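Local coordinates for hypothetical protein (Trypanosoma cruzi, PDB 1YZV) that is of unknown function but belongs to the isochorismatase superfamily and may be a hydrolase, possibly a ribonuclease, at residues A[25-30]-A[64-69]. Residues are numbered along the deposited sequence; the frame is centred on the assembly and turned at random.
Sequences CCDIQE and IVTEQY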
ATOM      1  N   CYS A  25      15.475  -9.035 -18.830  1.00 24.92           N
ATOM      2  CA  CYS A  25      14.456  -8.705 -19.813  1.00 25.92           C
ATOM      3  C   CYS A  25      13.576  -9.952 -20.065  1.00 24.54           C
ATOM      4  O   CYS A  25      13.962 -10.889 -20.749  1.00 26.86           O
ATOM      5  CB  CYS A  25      15.158  -8.277 -21.095  1.00 28.56           C
ATOM      6  SG  CYS A  25      14.088  -7.816 -22.468  1.00 34.20           S
ATOM      7  N   CYS A  26      12.434  -9.965 -19.422  1.00 26.21           N
ATOM      8  CA  CYS A  26      11.545 -11.120 -19.354  1.00 26.99           C
ATOM      9  C   CYS A  26      10.561 -11.167 -20.516  1.00 23.35           C
ATOM     10  O   CYS A  26       9.579 -10.434 -20.522  1.00 23.76           O
ATOM     11  CB  CYS A  26      10.754 -11.058 -18.052  1.00 26.17           C
ATOM     12  SG  CYS A  26      10.158 -12.562 -17.454  1.00 36.53           S
ATOM     13  N   ASP A  27      10.850 -12.004 -21.506  1.00 25.43           N
ATOM     14  CA  ASP A  27       9.820 -12.482 -22.460  1.00 24.00           C
ATOM     15  C   ASP A  27       9.020 -11.366 -23.192  1.00 24.94           C
ATOM     16  O   ASP A  27       7.799 -11.463 -23.372  1.00 23.09           O
ATOM     17  CB  ASP A  27       8.838 -13.405 -21.709  1.00 23.84           C
ATOM     18  CG  ASP A  27       9.503 -14.629 -21.080  1.00 27.49           C
ATOM     19  OD1 ASP A  27      10.753 -14.819 -21.186  1.00 24.56           O
ATOM     20  OD2 ASP A  27       8.786 -15.293 -20.266  1.00 29.02           O
ATOM     21  N   ILE A  28       9.722 -10.348 -23.689  1.00 24.34           N
ATOM     22  CA  ILE A  28       9.074  -9.278 -24.435  1.00 26.26           C
ATOM     23  C   ILE A  28       9.062  -9.696 -25.899  1.00 26.51           C
ATOM     24  O   ILE A  28       9.887  -9.246 -26.690  1.00 27.00           O
ATOM     25  CB  ILE A  28       9.765  -7.920 -24.247  1.00 24.83           C
ATOM     26  CG1 ILE A  28       9.795  -7.583 -22.734  1.00 28.24           C
ATOM     27  CG2 ILE A  28       9.021  -6.825 -25.024  1.00 24.40           C
ATOM     28  CD1 ILE A  28      10.399  -6.253 -22.397  1.00 25.89           C
ATOM     29  N   GLN A  29       8.129 -10.586 -26.207  1.00 25.27           N
ATOM     30  CA  GLN A  29       8.109 -11.304 -27.479  1.00 28.20           C
ATOM     31  C   GLN A  29       6.955 -10.884 -28.383  1.00 27.34           C
ATOM     32  O   GLN A  29       5.938 -10.346 -27.921  1.00 25.17           O
ATOM     33  CB  GLN A  29       8.023 -12.821 -27.207  1.00 27.23           C
ATOM     34  CG  GLN A  29       9.232 -13.358 -26.478  1.00 25.54           C
ATOM     35  CD  GLN A  29       8.931 -14.689 -25.787  1.00 28.56           C
ATOM     36  OE1 GLN A  29       8.929 -14.771 -24.554  1.00 24.89           O
ATOM     37  NE2 GLN A  29       8.709 -15.743 -26.584  1.00 25.61           N
ATOM     38  N   GLU A  30       7.100 -11.218 -29.669  1.00 31.73           N
ATOM     39  CA  GLU A  30       6.196 -10.761 -30.714  1.00 32.17           C
ATOM     40  C   GLU A  30       4.739 -11.054 -30.419  1.00 32.16           C
ATOM     41  O   GLU A  30       3.900 -10.178 -30.577  1.00 34.09           O
ATOM     42  CB  GLU A  30       6.605 -11.309 -32.122  1.00 33.51           C
ATOM     43  CG  GLU A  30       7.955 -10.747 -32.693  1.00 37.84           C
ATOM     44  CD  GLU A  30       7.960  -9.223 -33.047  1.00 44.69           C
ATOM     45  OE1 GLU A  30       6.951  -8.512 -32.815  1.00 51.57           O
ATOM     46  OE2 GLU A  30       9.015  -8.706 -33.498  1.00 40.33           O
ATOM     47  N   ILE A  64      20.499 -10.054 -19.706  1.00 24.27           N
ATOM     48  CA  ILE A  64      19.931 -11.374 -19.840  1.00 25.32           C
ATOM     49  C   ILE A  64      18.502 -11.313 -20.348  1.00 25.36           C
ATOM     50  O   ILE A  64      17.654 -10.590 -19.800  1.00 24.04           O
ATOM     51  CB  ILE A  64      19.975 -12.117 -18.456  1.00 21.04           C
ATOM     52  CG1 ILE A  64      21.417 -12.069 -17.969  1.00 25.73           C
ATOM     53  CG2 ILE A  64      19.350 -13.514 -18.568  1.00 25.67           C
ATOM     54  CD1 ILE A  64      21.733 -12.919 -16.867  1.00 37.67           C
ATOM     55  N   VAL A  65      18.272 -12.001 -21.465  1.00 25.14           N
ATOM     56  CA  VAL A  65      16.970 -12.064 -22.122  1.00 26.56           C
ATOM     57  C   VAL A  65      16.470 -13.510 -22.103  1.00 25.80           C
ATOM     58  O   VAL A  65      17.220 -14.462 -22.420  1.00 23.91           O
ATOM     59  CB  VAL A  65      17.064 -11.596 -23.583  1.00 29.95           C
ATOM     60  CG1 VAL A  65      15.691 -11.515 -24.205  1.00 31.32           C
ATOM     61  CG2 VAL A  65      17.808 -10.241 -23.671  1.00 31.36           C
ATOM     62  N   THR A  66      15.211 -13.687 -21.723  1.00 24.97           N
ATOM     63  CA  THR A  66      14.561 -14.978 -21.914  1.00 24.84           C
ATOM     64  C   THR A  66      13.408 -14.854 -22.904  1.00 23.45           C
ATOM     65  O   THR A  66      12.876 -13.771 -23.152  1.00 25.02           O
ATOM     66  CB  THR A  66      14.038 -15.568 -20.601  1.00 25.74           C
ATOM     67  OG1 THR A  66      13.141 -14.629 -19.966  1.00 25.57           O
ATOM     68  CG2 THR A  66      15.205 -15.914 -19.704  1.00 26.62           C
ATOM     69  N   GLU A  67      13.119 -15.970 -23.553  1.00 20.80           N
ATOM     70  CA  GLU A  67      11.979 -16.090 -24.428  1.00 24.61           C
ATOM     71  C   GLU A  67      11.238 -17.323 -24.016  1.00 23.21           C
ATOM     72  O   GLU A  67      11.818 -18.426 -23.960  1.00 23.50           O
ATOM     73  CB  GLU A  67      12.458 -16.172 -25.864  1.00 23.10           C
ATOM     74  CG  GLU A  67      13.249 -14.930 -26.306  1.00 26.34           C
ATOM     75  CD  GLU A  67      13.821 -14.989 -27.724  1.00 27.96           C
ATOM     76  OE1 GLU A  67      14.020 -16.099 -28.236  1.00 28.61           O
ATOM     77  OE2 GLU A  67      14.189 -13.902 -28.280  1.00 28.36           O
ATOM     78  N   GLN A  68       9.967 -17.144 -23.708  1.00 23.35           N
ATOM     79  CA  GLN A  68       9.078 -18.251 -23.356  1.00 26.32           C
ATOM     80  C   GLN A  68       8.612 -18.950 -24.625  1.00 27.61           C
ATOM     81  O   GLN A  68       8.114 -18.300 -25.543  1.00 27.95           O
ATOM     82  CB  GLN A  68       7.856 -17.754 -22.606  1.00 25.17           C
ATOM     83  CG  GLN A  68       6.865 -18.816 -22.213  1.00 27.09           C
ATOM     84  CD  GLN A  68       7.307 -19.644 -21.018  1.00 29.36           C
ATOM     85  OE1 GLN A  68       8.264 -19.284 -20.316  1.00 29.52           O
ATOM     86  NE2 GLN A  68       6.550 -20.711 -20.724  1.00 28.12           N
ATOM     87  N   TYR A  69       8.980 -20.218 -24.765  1.00 31.29           N
ATOM     88  CA  TYR A  69       8.515 -21.022 -25.885  1.00 28.93           C
ATOM     89  C   TYR A  69       8.436 -20.215 -27.217  1.00 31.27           C
ATOM     90  O   TYR A  69       7.330 -20.053 -27.810  1.00 30.53           O
ATOM     91  CB  TYR A  69       7.142 -21.616 -25.536  1.00 34.20           C
ATOM     92  CG  TYR A  69       6.632 -22.559 -26.589  1.00 33.20           C
ATOM     93  CD1 TYR A  69       7.424 -23.620 -27.023  1.00 38.91           C
ATOM     94  CD2 TYR A  69       5.351 -22.455 -27.078  1.00 39.42           C
ATOM     95  CE1 TYR A  69       7.021 -24.443 -28.054  1.00 46.46           C
ATOM     96  CE2 TYR A  69       4.898 -23.315 -28.073  1.00 41.62           C
ATOM     97  CZ  TYR A  69       5.741 -24.311 -28.552  1.00 47.62           C
ATOM     98  OH  TYR A  69       5.317 -25.170 -29.537  1.00 49.54           O
TER
HETATM   99  O   HOH W   1      12.566 -11.148 -24.306  1.00 35.13           O
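Ile64 O accepts Cys25 N (2.8 Å), one of the backbone bonds that zip strand 61-68 to its parallel neighbour 20-26 in the six-stranded sheet of this isochorismatase-type α/β fold. Val65 lies beside Cys25 on one face, its CG2 meeting Cys25 CB, while its CA-H points at Cys25 O. Cys25 O also accepts Thr66 N (3.2 Å).

Past Thr66 the backbone pairing fades to a weak bond from Asp27 N to Thr66 O, and side chains supply most of the remaining bonds. Thr66 places OG1 between its backbone N and carbonyl carbon (chi1 56°), on the face shared with Cys26, and from there Thr66 OG1 donates to Asp27 OD1 over 2.7 Å, on the syn side but tilted out of the carboxylate plane. Thr66 O also takes a bond from a water, which in turn accepts Ile28 N at the centre of an inverse gamma turn.

Glu67 lays CB against the Gln29 amide, whereas its carboxylate reaches Thr76. Asp27 OD2 lies 3.5 Å from Gln68 CB, the carboxylate and amide planes turned 50° apart, and Lys91 joins the two residues, salt-bridged to Asp27 OD2 and hydrogen-bonded to Gln68 OE1. With Cys123 of helix 120-133 against Asp27, the Asp27–Lys91 pair is consistent with the Asp-Lys-Cys triad of this superfamily's cysteine hydrolases, though no activity is established here. Finally, the extended Gln29 side chain reads both backbone polar groups of Gln68: OE1 accepts Gln68 N at 2.7 Å, and NE2, also bonded to Gly74 O, donates to Gln68 O almost straight (176°), 2.8 Å away.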